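Local coordinates for gene 2 protein (Enterobacteria phage Sf6, PDB 5C12) that serves as the large terminase subunit of the phage DNA-packaging motor, of which this chain is the metal-binding nuclease domain that cuts viral DNA, at residues Glu27-Ala32 / Leu180-Tyr184. The protein carries 1 engineered substitution. Sequence-based numbering, arbitrary orientation.
Sequences EWLEAA and LYLTY
Trp28 lays one face of its indole over Tyr181, CA and CB included, and is the middle member of an aromatic cluster, completed by Tyr184, where two helices of the nuclease domain cross. Segment 27-32 of the short helix 26-32 meets segment 180-184 of the long helix 168-189 at 66°, away from the metal site, and the contact illustrates how one flat side chain can touch two aromatic residues about one turn apart. Tyr181 CB stands almost on the normal of the six-membered ring, 4.0 Å from its centroid, as a CH-pi contact. Beyond it the tyrosine ring turns its edge to the same indole in an offset edge-to-face pair, Tyr181 CD1 lying 3.6 Å from Trp28 CZ2. About one turn on, Tyr184, whose chi1 of 170° swings CG away from the backbone N, brings a ring face to Trp28 CD1, while its edge receives Ala31 CB. Deeper in the interface the packing becomes aliphatic: Leu180 CD1 meets Leu29 CD2, Leu180 CD2 lies against Ala32 CB, and Phe201 of strand 200-201 touches all three side chains. Thr183 divides its roles, its buried hydroxyl hydrogen-bonding Arg179 O and Leu199 N, whereas its methyl CG2 rests 3.9 Å from Ala32 CA.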
ATOM      1  N   GLU A  27      10.528   9.482 -10.626  1.00 16.82           N
ATOM      2  CA  GLU A  27      10.862   8.805 -11.869  1.00 18.28           C
ATOM      3  C   GLU A  27      10.466   7.333 -11.873  1.00 15.77           C
ATOM      4  O   GLU A  27      10.097   6.803 -12.919  1.00 16.85           O
ATOM      5  CB  GLU A  27      12.358   8.930 -12.176  1.00 18.04           C
ATOM      6  CG  GLU A  27      12.722  10.215 -12.843  1.00 25.45           C
ATOM      7  CD  GLU A  27      12.038  10.397 -14.177  1.00 24.64           C
ATOM      8  OE1 GLU A  27      12.340   9.639 -15.128  1.00 26.09           O
ATOM      9  OE2 GLU A  27      11.204  11.312 -14.278  1.00 27.69           O
ATOM     10  N   TRP A  28      10.579   6.649 -10.728  1.00 15.66           N
ATOM     11  CA  TRP A  28      10.187   5.253 -10.664  1.00 14.40           C
ATOM     12  C   TRP A  28       8.684   5.124 -10.912  1.00 12.98           C
ATOM     13  O   TRP A  28       8.213   4.195 -11.565  1.00 14.00           O
ATOM     14  CB  TRP A  28      10.482   4.626  -9.300  1.00 16.66           C
ATOM     15  CG  TRP A  28      11.898   4.739  -8.792  1.00 16.14           C
ATOM     16  CD1 TRP A  28      13.013   5.120  -9.489  1.00 16.96           C
ATOM     17  CD2 TRP A  28      12.338   4.454  -7.463  1.00 18.17           C
ATOM     18  NE1 TRP A  28      14.119   5.099  -8.664  1.00 18.09           N
ATOM     19  CE2 TRP A  28      13.727   4.692  -7.415  1.00 17.35           C
ATOM     20  CE3 TRP A  28      11.686   4.021  -6.302  1.00 16.58           C
ATOM     21  CZ2 TRP A  28      14.476   4.506  -6.255  1.00 19.42           C
ATOM     22  CZ3 TRP A  28      12.423   3.848  -5.155  1.00 21.55           C
ATOM     23  CH2 TRP A  28      13.806   4.100  -5.136  1.00 20.92           C
ATOM     24  N   LEU A  29       7.922   6.057 -10.355  1.00 13.63           N
ATOM     25  CA  LEU A  29       6.459   6.037 -10.505  1.00 13.48           C
ATOM     26  C   LEU A  29       6.048   6.282 -11.958  1.00 15.16           C
ATOM     27  O   LEU A  29       5.139   5.635 -12.480  1.00 15.16           O
ATOM     28  CB  LEU A  29       5.815   7.078  -9.582  1.00 14.79           C
ATOM     29  CG  LEU A  29       6.080   6.848  -8.087  1.00 16.52           C
ATOM     30  CD1 LEU A  29       5.628   8.067  -7.296  1.00 15.19           C
ATOM     31  CD2 LEU A  29       5.380   5.591  -7.600  1.00 14.64           C
ATOM     32  N   GLU A  30       6.727   7.210 -12.612  1.00 15.94           N
ATOM     33  CA  GLU A  30       6.460   7.456 -14.017  1.00 16.77           C
ATOM     34  C   GLU A  30       6.797   6.209 -14.854  1.00 16.90           C
ATOM     35  O   GLU A  30       6.026   5.819 -15.729  1.00 15.06           O
ATOM     36  CB  GLU A  30       7.268   8.650 -14.511  1.00 15.64           C
ATOM     37  CG  GLU A  30       6.969   9.986 -13.835  1.00 20.11           C
ATOM     38  CD  GLU A  30       5.536  10.440 -14.032  1.00 36.89           C
ATOM     39  OE1 GLU A  30       4.883   9.991 -15.002  1.00 27.48           O
ATOM     40  OE2 GLU A  30       5.060  11.241 -13.201  1.00 38.97           O
ATOM     41  N   ALA A  31       7.946   5.592 -14.586  1.00 14.12           N
ATOM     42  CA  ALA A  31       8.331   4.350 -15.291  1.00 14.53           C
ATOM     43  C   ALA A  31       7.309   3.235 -15.053  1.00 16.15           C
ATOM     44  O   ALA A  31       6.950   2.481 -15.965  1.00 15.45           O
ATOM     45  CB  ALA A  31       9.703   3.893 -14.852  1.00 17.12           C
ATOM     46  N   ALA A  32       6.829   3.135 -13.818  1.00 14.24           N
ATOM     47  CA  ALA A  32       5.897   2.094 -13.440  1.00 12.76           C
ATOM     48  C   ALA A  32       4.507   2.288 -14.007  1.00 14.66           C
ATOM     49  O   ALA A  32       3.703   1.355 -14.003  1.00 13.67           O
ATOM     50  CB  ALA A  32       5.815   1.996 -11.933  1.00 12.02           C
ATOM     51  N   LEU A 180       8.896  -0.920  -7.094  1.00 12.24           N
ATOM     52  CA  LEU A 180       8.952   0.231  -7.998  1.00 12.29           C
ATOM     53  C   LEU A 180      10.342   0.435  -8.603  1.00 13.57           C
ATOM     54  O   LEU A 180      10.479   0.691  -9.798  1.00 13.72           O
ATOM     55  CB  LEU A 180       8.517   1.485  -7.266  1.00 11.96           C
ATOM     56  CG  LEU A 180       7.039   1.462  -6.903  1.00 11.03           C
ATOM     57  CD1 LEU A 180       6.731   2.591  -5.910  1.00 12.58           C
ATOM     58  CD2 LEU A 180       6.132   1.563  -8.151  1.00 14.76           C
ATOM     59  N   TYR A 181      11.378   0.307  -7.785  1.00 11.02           N
ATOM     60  CA  TYR A 181      12.739   0.467  -8.282  1.00 13.71           C
ATOM     61  C   TYR A 181      13.091  -0.602  -9.312  1.00 14.56           C
ATOM     62  O   TYR A 181      13.664  -0.311 -10.350  1.00 14.90           O
ATOM     63  CB  TYR A 181      13.745   0.421  -7.132  1.00 15.47           C
ATOM     64  CG  TYR A 181      15.176   0.487  -7.583  1.00 17.31           C
ATOM     65  CD1 TYR A 181      15.696   1.655  -8.070  1.00 20.87           C
ATOM     66  CD2 TYR A 181      15.989  -0.629  -7.525  1.00 19.51           C
ATOM     67  CE1 TYR A 181      17.009   1.726  -8.485  1.00 20.56           C
ATOM     68  CE2 TYR A 181      17.303  -0.569  -7.939  1.00 24.42           C
ATOM     69  CZ  TYR A 181      17.794   0.607  -8.406  1.00 21.49           C
ATOM     70  OH  TYR A 181      19.108   0.704  -8.837  1.00 30.07           O
ATOM     71  N   LEU A 182      12.753  -1.849  -9.029  1.00 14.05           N
ATOM     72  CA  LEU A 182      13.017  -2.924  -9.975  1.00 13.95           C
ATOM     73  C   LEU A 182      12.263  -2.656 -11.303  1.00 15.33           C
ATOM     74  O   LEU A 182      12.770  -2.926 -12.399  1.00 13.55           O
ATOM     75  CB  LEU A 182      12.628  -4.271  -9.368  1.00 16.63           C
ATOM     76  CG  LEU A 182      13.322  -5.526  -9.850  1.00 36.52           C
ATOM     77  CD1 LEU A 182      14.821  -5.452  -9.547  1.00 27.05           C
ATOM     78  CD2 LEU A 182      12.673  -6.726  -9.170  1.00 38.10           C
ATOM     79  N   THR A 183      11.052  -2.116 -11.200  1.00 13.44           N
ATOM     80  CA  THR A 183      10.247  -1.782 -12.382  1.00 13.23           C
ATOM     81  C   THR A 183      10.911  -0.680 -13.179  1.00 15.22           C
ATOM     82  O   THR A 183      11.026  -0.767 -14.399  1.00 15.59           O
ATOM     83  CB  THR A 183       8.824  -1.371 -11.997  1.00 11.39           C
ATOM     84  OG1 THR A 183       8.245  -2.397 -11.190  1.00 13.08           O
ATOM     85  CG2 THR A 183       7.974  -1.232 -13.193  1.00 14.11           C
ATOM     86  N   TYR A 184      11.396   0.336 -12.478  1.00 13.45           N
ATOM     87  CA  TYR A 184      12.154   1.408 -13.117  1.00 14.77           C
ATOM     88  C   TYR A 184      13.374   0.871 -13.862  1.00 17.51           C
ATOM     89  O   TYR A 184      13.638   1.261 -14.990  1.00 17.14           O
ATOM     90  CB  TYR A 184      12.568   2.438 -12.071  1.00 15.31           C
ATOM     91  CG  TYR A 184      13.536   3.469 -12.544  1.00 19.66           C
ATOM     92  CD1 TYR A 184      13.103   4.583 -13.245  1.00 17.70           C
ATOM     93  CD2 TYR A 184      14.887   3.338 -12.276  1.00 27.71           C
ATOM     94  CE1 TYR A 184      14.009   5.536 -13.693  1.00 21.72           C
ATOM     95  CE2 TYR A 184      15.791   4.275 -12.710  1.00 27.73           C
ATOM     96  CZ  TYR A 184      15.352   5.361 -13.416  1.00 30.67           C
ATOM     97  OH  TYR A 184      16.275   6.289 -13.831  1.00 35.24           O
TER